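Local coordinates for protein ribonuclease VapC (Haemophilus influenzae, PDB 6NKL) that probably acts as the toxin of a toxin-antitoxin system, a magnesium-dependent ribonuclease of the PIN-domain family that cleaves RNA, at residues B[2-7]-B[100-105]; B[110-115]-B[126-131]. One frame throughout, in Å; residues are numbered along the deposited sequence.

Contact 1 (B[2-7]-B[100-105])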
ATOM      1  N   ILE B   2       2.821  20.512   1.271  1.00 31.41           N
ATOM      2  CA  ILE B   2       3.464  19.209   1.329  1.00 31.59           C
ATOM      3  C   ILE B   2       3.652  18.718  -0.092  1.00 26.28           C
ATOM      4  O   ILE B   2       2.673  18.509  -0.817  1.00 32.93           O
ATOM      5  CB  ILE B   2       2.651  18.206   2.146  1.00 35.07           C
ATOM      6  CG1 ILE B   2       2.554  18.647   3.608  1.00 29.82           C
ATOM      7  CG2 ILE B   2       3.309  16.830   2.016  1.00 26.54           C
ATOM      8  CD1 ILE B   2       1.553  17.831   4.391  1.00 43.22           C
ATOM      9  N   TYR B   3       4.911  18.574  -0.480  1.00 23.06           N
ATOM     10  CA  TYR B   3       5.329  18.032  -1.762  1.00 25.09           C
ATOM     11  C   TYR B   3       5.834  16.596  -1.571  1.00 27.33           C
ATOM     12  O   TYR B   3       6.860  16.368  -0.906  1.00 28.72           O
ATOM     13  CB  TYR B   3       6.437  18.916  -2.343  1.00 29.28           C
ATOM     14  CG  TYR B   3       5.985  20.304  -2.809  1.00 32.17           C
ATOM     15  CD1 TYR B   3       5.332  20.461  -4.023  1.00 27.26           C
ATOM     16  CD2 TYR B   3       6.238  21.451  -2.054  1.00 32.21           C
ATOM     17  CE1 TYR B   3       4.919  21.707  -4.461  1.00 36.05           C
ATOM     18  CE2 TYR B   3       5.823  22.718  -2.504  1.00 31.84           C
ATOM     19  CZ  TYR B   3       5.177  22.827  -3.711  1.00 27.77           C
ATOM     20  OH  TYR B   3       4.734  24.039  -4.190  1.00 37.66           O
ATOM     21  N   MET B   4       5.154  15.638  -2.194  1.00 28.93           N
ATOM     22  CA  MET B   4       5.490  14.214  -2.083  1.00 27.41           C
ATOM     23  C   MET B   4       6.173  13.773  -3.376  1.00 25.79           C
ATOM     24  O   MET B   4       5.556  13.753  -4.440  1.00 29.14           O
ATOM     25  CB  MET B   4       4.242  13.372  -1.807  1.00 25.64           C
ATOM     26  CG  MET B   4       4.475  11.838  -1.778  1.00 28.78           C
ATOM     27  SD  MET B   4       3.030  10.885  -1.258  1.00 31.02           S
ATOM     28  CE  MET B   4       3.041  11.198   0.524  1.00 32.90           C
ATOM     29  N   LEU B   5       7.439  13.413  -3.279  1.00 25.81           N
ATOM     30  CA  LEU B   5       8.190  12.953  -4.434  1.00 28.71           C
ATOM     31  C   LEU B   5       7.877  11.484  -4.664  1.00 29.59           C
ATOM     32  O   LEU B   5       8.091  10.651  -3.770  1.00 29.03           O
ATOM     33  CB  LEU B   5       9.688  13.126  -4.228  1.00 24.31           C
ATOM     34  CG  LEU B   5      10.220  14.434  -3.670  1.00 33.00           C
ATOM     35  CD1 LEU B   5      11.724  14.358  -3.811  1.00 31.28           C
ATOM     36  CD2 LEU B   5       9.655  15.587  -4.404  1.00 34.05           C
ATOM     37  N   ASP B   6       7.403  11.169  -5.857  1.00 24.01           N
ATOM     38  CA  ASP B   6       7.069   9.796  -6.179  1.00 32.20           C
ATOM     39  C   ASP B   6       8.349   9.031  -6.542  1.00 33.13           C
ATOM     40  O   ASP B   6       9.448   9.581  -6.606  1.00 25.76           O
ATOM     41  CB  ASP B   6       6.010   9.768  -7.277  1.00 27.17           C
ATOM     42  CG  ASP B   6       6.589   9.753  -8.689  1.00 43.19           C
ATOM     43  OD1 ASP B   6       7.741  10.220  -8.898  1.00 31.18           O
ATOM     44  OD2 ASP B   6       5.848   9.279  -9.611  1.00 38.75           O
ATOM     45  N   THR B   7       8.203   7.743  -6.809  1.00 29.74           N
ATOM     46  CA  THR B   7       9.365   6.896  -7.074  1.00 28.98           C
ATOM     47  C   THR B   7      10.063   7.278  -8.376  1.00 30.01           C
ATOM     48  O   THR B   7      11.289   7.207  -8.462  1.00 30.39           O
ATOM     49  CB  THR B   7       8.913   5.441  -7.121  1.00 31.62           C
ATOM     50  OG1 THR B   7       8.159   5.142  -5.939  1.00 29.52           O
ATOM     51  CG2 THR B   7      10.103   4.502  -7.253  1.00 31.99           C
ATOM     52  N   LEU B 100      -0.582   3.858  -7.680  1.00 27.96           N
ATOM     53  CA  LEU B 100      -1.903   4.209  -7.174  1.00 30.36           C
ATOM     54  C   LEU B 100      -1.871   4.450  -5.678  1.00 26.19           C
ATOM     55  O   LEU B 100      -2.471   5.410  -5.188  1.00 27.49           O
ATOM     56  CB  LEU B 100      -2.903   3.108  -7.477  1.00 29.79           C
ATOM     57  CG  LEU B 100      -4.338   3.369  -7.043  1.00 32.05           C
ATOM     58  CD1 LEU B 100      -4.865   4.624  -7.723  1.00 33.07           C
ATOM     59  CD2 LEU B 100      -5.185   2.170  -7.412  1.00 32.77           C
ATOM     60  N   TRP B 101      -1.206   3.569  -4.926  1.00 27.50           N
ATOM     61  CA  TRP B 101      -1.087   3.801  -3.492  1.00 22.48           C
ATOM     62  C   TRP B 101      -0.435   5.155  -3.237  1.00 26.69           C
ATOM     63  O   TRP B 101      -0.880   5.902  -2.375  1.00 23.36           O
ATOM     64  CB  TRP B 101      -0.298   2.670  -2.827  1.00 24.03           C
ATOM     65  CG  TRP B 101      -1.129   1.475  -2.518  1.00 26.68           C
ATOM     66  CD1 TRP B 101      -1.076   0.246  -3.125  1.00 29.24           C
ATOM     67  CD2 TRP B 101      -2.147   1.382  -1.519  1.00 27.48           C
ATOM     68  NE1 TRP B 101      -1.987  -0.605  -2.554  1.00 29.53           N
ATOM     69  CE2 TRP B 101      -2.664   0.071  -1.570  1.00 31.38           C
ATOM     70  CE3 TRP B 101      -2.679   2.283  -0.592  1.00 26.44           C
ATOM     71  CZ2 TRP B 101      -3.678  -0.349  -0.731  1.00 24.35           C
ATOM     72  CZ3 TRP B 101      -3.678   1.864   0.234  1.00 29.67           C
ATOM     73  CH2 TRP B 101      -4.175   0.559   0.163  1.00 26.19           C
ATOM     74  N   ILE B 102       0.579   5.510  -4.030  1.00 29.11           N
ATOM     75  CA  ILE B 102       1.301   6.760  -3.828  1.00 29.09           C
ATOM     76  C   ILE B 102       0.377   7.942  -4.085  1.00 28.12           C
ATOM     77  O   ILE B 102       0.265   8.859  -3.257  1.00 26.27           O
ATOM     78  CB  ILE B 102       2.552   6.783  -4.730  1.00 26.20           C
ATOM     79  CG1 ILE B 102       3.575   5.772  -4.238  1.00 27.18           C
ATOM     80  CG2 ILE B 102       3.251   8.158  -4.750  1.00 27.62           C
ATOM     81  CD1 ILE B 102       4.709   5.550  -5.231  1.00 29.06           C
ATOM     82  N   ALA B 103      -0.375   7.883  -5.188  1.00 23.89           N
ATOM     83  CA  ALA B 103      -1.337   8.940  -5.494  1.00 27.19           C
ATOM     84  C   ALA B 103      -2.346   9.102  -4.364  1.00 29.66           C
ATOM     85  O   ALA B 103      -2.644  10.224  -3.928  1.00 27.90           O
ATOM     86  CB  ALA B 103      -2.044   8.637  -6.820  1.00 26.85           C
ATOM     87  N   CYS B 104      -2.886   7.984  -3.873  1.00 28.54           N
ATOM     88  CA  CYS B 104      -3.872   8.065  -2.808  1.00 29.67           C
ATOM     89  C   CYS B 104      -3.243   8.580  -1.523  1.00 31.56           C
ATOM     90  O   CYS B 104      -3.910   9.258  -0.737  1.00 29.92           O
ATOM     91  CB  CYS B 104      -4.515   6.691  -2.578  1.00 27.45           C
ATOM     92  SG  CYS B 104      -5.496   6.195  -4.007  1.00 31.46           S
ATOM     93  N   HIS B 105      -1.973   8.246  -1.274  1.00 27.48           N
ATOM     94  CA  HIS B 105      -1.283   8.849  -0.139  1.00 27.30           C
ATOM     95  C   HIS B 105      -1.274  10.369  -0.251  1.00 26.22           C
ATOM     96  O   HIS B 105      -1.650  11.081   0.690  1.00 28.09           O
ATOM     97  CB  HIS B 105       0.123   8.332  -0.046  1.00 24.43           C
ATOM     98  CG  HIS B 105       0.687   8.386   1.334  1.00 31.37           C
ATOM     99  ND1 HIS B 105       1.785   7.641   1.717  1.00 26.52           N
ATOM    100  CD2 HIS B 105       0.316   9.100   2.425  1.00 24.78           C
ATOM    101  CE1 HIS B 105       2.039   7.867   2.996  1.00 31.12           C
ATOM    102  NE2 HIS B 105       1.179   8.763   3.442  1.00 29.45           N
TER
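The hydroxyl of T7 is gripped by two groups, T40 OG1 and E43 OE1, and the same OG1 lies against the tip of I102, 3.5 Å from CD1. The two side chains cross at about a right angle. With CG1 of I102 beside its backbone N (chi1 -70°) and the chain extended beyond it, CD1 reaches T7, while the CG2 branch packs against D6, 4.1 Å from D6 CB. Two residues before D6, the M4 side chain sets out toward the helix. Its first two torsions are extended and the bend comes at chi3 (-75°), which lays CE over one face of the H105 imidazole in a CH-pi contact, 3.9 Å from the ring centroid and 14° off the normal. M4 SD sits oblique to that ring and 4.4 Å from I102 CG2, so the end of M4 spans I102 and H105, one turn apart on the helix. H105 ND1 is hydrogen-bonded to S37 OG on strand 33-37, which helps fix the rotation of the ring that M4 covers. D6 caps the following helix through OD1 to the backbone N of I9, and OD2 bonds T115 OG1. Helix 97-109 thus packs on the first strand of a parallel alpha/beta sheet, and at the strand's C-terminal end, as in PIN domains, stands D6, predicted with D99 to bind magnesium.

Contact 2 (B[110-115]-B[126-131])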
ATOM      1  N   ASN B 110      -3.681  15.824   1.291  1.00 29.45           N
ATOM      2  CA  ASN B 110      -3.759  16.965   0.364  1.00 33.63           C
ATOM      3  C   ASN B 110      -2.369  17.495   0.001  1.00 38.25           C
ATOM      4  O   ASN B 110      -2.101  18.699  -0.029  1.00 34.27           O
ATOM      5  CB  ASN B 110      -4.656  18.063   0.930  1.00 32.99           C
ATOM      6  CG  ASN B 110      -5.176  19.000  -0.146  1.00 38.25           C
ATOM      7  OD1 ASN B 110      -5.504  18.587  -1.264  1.00 38.64           O
ATOM      8  ND2 ASN B 110      -5.228  20.281   0.183  1.00 35.05           N
ATOM      9  N   ALA B 111      -1.490  16.565  -0.346  1.00 31.79           N
ATOM     10  CA  ALA B 111      -0.170  16.898  -0.840  1.00 29.90           C
ATOM     11  C   ALA B 111      -0.200  17.085  -2.347  1.00 31.06           C
ATOM     12  O   ALA B 111      -1.107  16.630  -3.049  1.00 31.55           O
ATOM     13  CB  ALA B 111       0.836  15.801  -0.483  1.00 30.59           C
ATOM     14  N   VAL B 112       0.810  17.780  -2.841  1.00 26.66           N
ATOM     15  CA  VAL B 112       1.064  17.868  -4.274  1.00 25.15           C
ATOM     16  C   VAL B 112       2.046  16.753  -4.613  1.00 28.15           C
ATOM     17  O   VAL B 112       3.121  16.675  -4.022  1.00 31.25           O
ATOM     18  CB  VAL B 112       1.636  19.244  -4.644  1.00 29.70           C
ATOM     19  CG1 VAL B 112       2.074  19.290  -6.099  1.00 30.97           C
ATOM     20  CG2 VAL B 112       0.585  20.348  -4.354  1.00 39.86           C
ATOM     21  N   LEU B 113       1.681  15.870  -5.527  1.00 29.02           N
ATOM     22  CA  LEU B 113       2.568  14.763  -5.880  1.00 30.59           C
ATOM     23  C   LEU B 113       3.492  15.202  -7.010  1.00 29.31           C
ATOM     24  O   LEU B 113       3.028  15.702  -8.039  1.00 26.26           O
ATOM     25  CB  LEU B 113       1.770  13.522  -6.281  1.00 31.14           C
ATOM     26  CG  LEU B 113       2.574  12.251  -6.579  1.00 31.84           C
ATOM     27  CD1 LEU B 113       3.179  11.682  -5.294  1.00 33.98           C
ATOM     28  CD2 LEU B 113       1.729  11.196  -7.262  1.00 34.59           C
ATOM     29  N   ILE B 114       4.798  15.019  -6.799  1.00 26.52           N
ATOM     30  CA  ILE B 114       5.838  15.363  -7.763  1.00 24.28           C
ATOM     31  C   ILE B 114       6.283  14.102  -8.488  1.00 31.47           C
ATOM     32  O   ILE B 114       6.715  13.134  -7.853  1.00 26.63           O
ATOM     33  CB  ILE B 114       7.052  16.010  -7.086  1.00 24.54           C
ATOM     34  CG1 ILE B 114       6.671  17.237  -6.263  1.00 29.81           C
ATOM     35  CG2 ILE B 114       8.044  16.432  -8.155  1.00 33.19           C
ATOM     36  CD1 ILE B 114       5.779  18.201  -6.983  1.00 30.47           C
ATOM     37  N   THR B 115       6.242  14.132  -9.816  1.00 24.86           N
ATOM     38  CA  THR B 115       6.435  12.925 -10.593  1.00 33.13           C
ATOM     39  C   THR B 115       7.336  13.227 -11.795  1.00 38.76           C
ATOM     40  O   THR B 115       7.798  14.355 -11.997  1.00 37.05           O
ATOM     41  CB  THR B 115       5.072  12.362 -11.007  1.00 34.25           C
ATOM     42  OG1 THR B 115       5.249  11.129 -11.696  1.00 40.01           O
ATOM     43  CG2 THR B 115       4.407  13.316 -11.900  1.00 39.77           C
ATOM     44  N   ASP B 126      -8.913  14.395  -8.890  1.00 30.59           N
ATOM     45  CA  ASP B 126      -8.709  15.265  -7.734  1.00 40.66           C
ATOM     46  C   ASP B 126      -7.277  15.243  -7.189  1.00 39.18           C
ATOM     47  O   ASP B 126      -7.004  15.849  -6.143  1.00 36.22           O
ATOM     48  CB  ASP B 126      -9.715  14.935  -6.626  1.00 42.49           C
ATOM     49  CG  ASP B 126      -9.514  13.582  -6.005  1.00 49.76           C
ATOM     50  OD1 ASP B 126      -9.856  13.450  -4.793  1.00 55.92           O
ATOM     51  OD2 ASP B 126      -9.056  12.653  -6.708  1.00 46.69           O
ATOM     52  N   LEU B 127      -6.353  14.601  -7.892  1.00 37.88           N
ATOM     53  CA  LEU B 127      -4.958  14.586  -7.481  1.00 34.04           C
ATOM     54  C   LEU B 127      -4.286  15.874  -7.910  1.00 30.44           C
ATOM     55  O   LEU B 127      -4.356  16.252  -9.080  1.00 32.48           O
ATOM     56  CB  LEU B 127      -4.241  13.389  -8.104  1.00 27.18           C
ATOM     57  CG  LEU B 127      -2.743  13.311  -7.877  1.00 26.99           C
ATOM     58  CD1 LEU B 127      -2.480  13.197  -6.408  1.00 29.71           C
ATOM     59  CD2 LEU B 127      -2.194  12.121  -8.618  1.00 31.49           C
ATOM     60  N   GLN B 128      -3.610  16.524  -6.979  1.00 32.85           N
ATOM     61  CA  GLN B 128      -2.732  17.636  -7.315  1.00 30.87           C
ATOM     62  C   GLN B 128      -1.333  17.084  -7.591  1.00 31.24           C
ATOM     63  O   GLN B 128      -0.736  16.433  -6.728  1.00 29.55           O
ATOM     64  CB  GLN B 128      -2.713  18.646  -6.169  1.00 33.25           C
ATOM     65  CG  GLN B 128      -4.109  19.176  -5.796  1.00 32.72           C
ATOM     66  CD  GLN B 128      -4.022  20.264  -4.757  1.00 41.58           C
ATOM     67  OE1 GLN B 128      -3.416  21.309  -4.993  1.00 37.92           O
ATOM     68  NE2 GLN B 128      -4.616  20.024  -3.592  1.00 46.11           N
ATOM     69  N   TRP B 129      -0.817  17.312  -8.794  1.00 24.19           N
ATOM     70  CA  TRP B 129       0.511  16.828  -9.100  1.00 29.75           C
ATOM     71  C   TRP B 129       1.189  17.721 -10.128  1.00 37.09           C
ATOM     72  O   TRP B 129       0.561  18.550 -10.805  1.00 35.76           O
ATOM     73  CB  TRP B 129       0.475  15.380  -9.588  1.00 30.10           C
ATOM     74  CG  TRP B 129      -0.301  15.242 -10.828  1.00 31.96           C
ATOM     75  CD1 TRP B 129      -1.649  15.274 -10.954  1.00 35.76           C
ATOM     76  CD2 TRP B 129       0.228  15.085 -12.138  1.00 36.08           C
ATOM     77  NE1 TRP B 129      -2.000  15.126 -12.267  1.00 36.62           N
ATOM     78  CE2 TRP B 129      -0.865  14.999 -13.018  1.00 38.94           C
ATOM     79  CE3 TRP B 129       1.524  14.975 -12.651  1.00 39.32           C
ATOM     80  CZ2 TRP B 129      -0.706  14.834 -14.394  1.00 38.90           C
ATOM     81  CZ3 TRP B 129       1.689  14.815 -14.013  1.00 41.98           C
ATOM     82  CH2 TRP B 129       0.576  14.738 -14.871  1.00 41.85           C
ATOM     83  N   GLN B 130       2.501  17.541 -10.201  1.00 26.74           N
ATOM     84  CA  GLN B 130       3.389  18.330 -11.028  1.00 31.79           C
ATOM     85  C   GLN B 130       4.541  17.439 -11.442  1.00 32.95           C
ATOM     86  O   GLN B 130       4.988  16.594 -10.664  1.00 30.92           O
ATOM     87  CB  GLN B 130       3.939  19.549 -10.295  1.00 26.43           C
ATOM     88  CG  GLN B 130       2.816  20.510  -9.855  1.00 35.90           C
ATOM     89  CD  GLN B 130       3.298  21.639  -8.955  1.00 34.38           C
ATOM     90  OE1 GLN B 130       4.494  21.909  -8.856  1.00 36.63           O
ATOM     91  NE2 GLN B 130       2.355  22.285  -8.269  1.00 44.54           N
ATOM     92  N   ASP B 131       5.016  17.647 -12.667  1.00 35.75           N
ATOM     93  CA  ASP B 131       6.220  17.005 -13.196  1.00 36.45           C
ATOM     94  C   ASP B 131       7.310  18.064 -13.104  1.00 34.95           C
ATOM     95  O   ASP B 131       7.321  19.021 -13.874  1.00 34.93           O
ATOM     96  CB  ASP B 131       5.992  16.513 -14.627  1.00 37.68           C
ATOM     97  CG  ASP B 131       7.203  15.791 -15.211  1.00 40.94           C
ATOM     98  OD1 ASP B 131       8.331  16.196 -14.853  1.00 34.79           O
ATOM     99  OD2 ASP B 131       7.029  14.831 -16.016  1.00 33.89           O
TER
HETATM  100  O   HOH W   1      -6.000  16.672  -2.940  1.00 36.31           O
HETATM  101  O   HOH W   2      -3.301  15.842  -4.194  1.00 36.10           O
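Strands 112-115 and 128-131 run parallel, their axes 4.3 Å apart at closest approach and 26° askew. Three backbone bonds join them: L113 N to Q128 O (2.8 Å), Q130 N to L113 O and T115 N to Q130 O. L113 thus uses both its N-H and its carbonyl toward strand 128-131. A water bridges A111 O and Q128 N. On one face V112 CG1 meets the Q130 amide, 3.7 Å from NE2, and I114 CD1 reaches Q130 CB; OE1 of Q130 is held by W132. Q128 NE2 makes a weak bond to N110 OD1, the two amide planes 52° apart. On the other face L113 CB touches W129 CB at 4.0 Å. W129 CG lies between its backbone N and carbonyl carbon (chi1 62°), turning the indole along the strand until CE3 is 3.4 Å from T115 CG2. From the loop before the second strand, L127 CD2 reaches L113 CD2. L113 and L127 pack against helix 97-109, at I102 and A103 respectively, with F121 touching both leucines. Strand 112-115 is flanked on its other side by strand 2-5, leaving 128-131 as an outermost strand of the five-stranded sheet within this chain.

How the contacts relate
Both contacts build on one parallel sheet, in which strands 2-5 and 112-115 are neighbours, joined by probable bonds from I2 O to V112 N and M4 O to I114 N. Contact 1 is buried near the centre of the chain and joins helix to sheet purely through side-chain packing. Contact 2 lies nearer the surface and is strand to strand, carried by backbone bonds, with N110 and Q128 at its more exposed end, where two waters also bind. Helix 97-109 serves both: it leads through the Schellman turn at N110 into strand 112-115, and I102 touches M4 and L113 alike. T115 also brings contact 2 to D6, beside the predicted magnesium site.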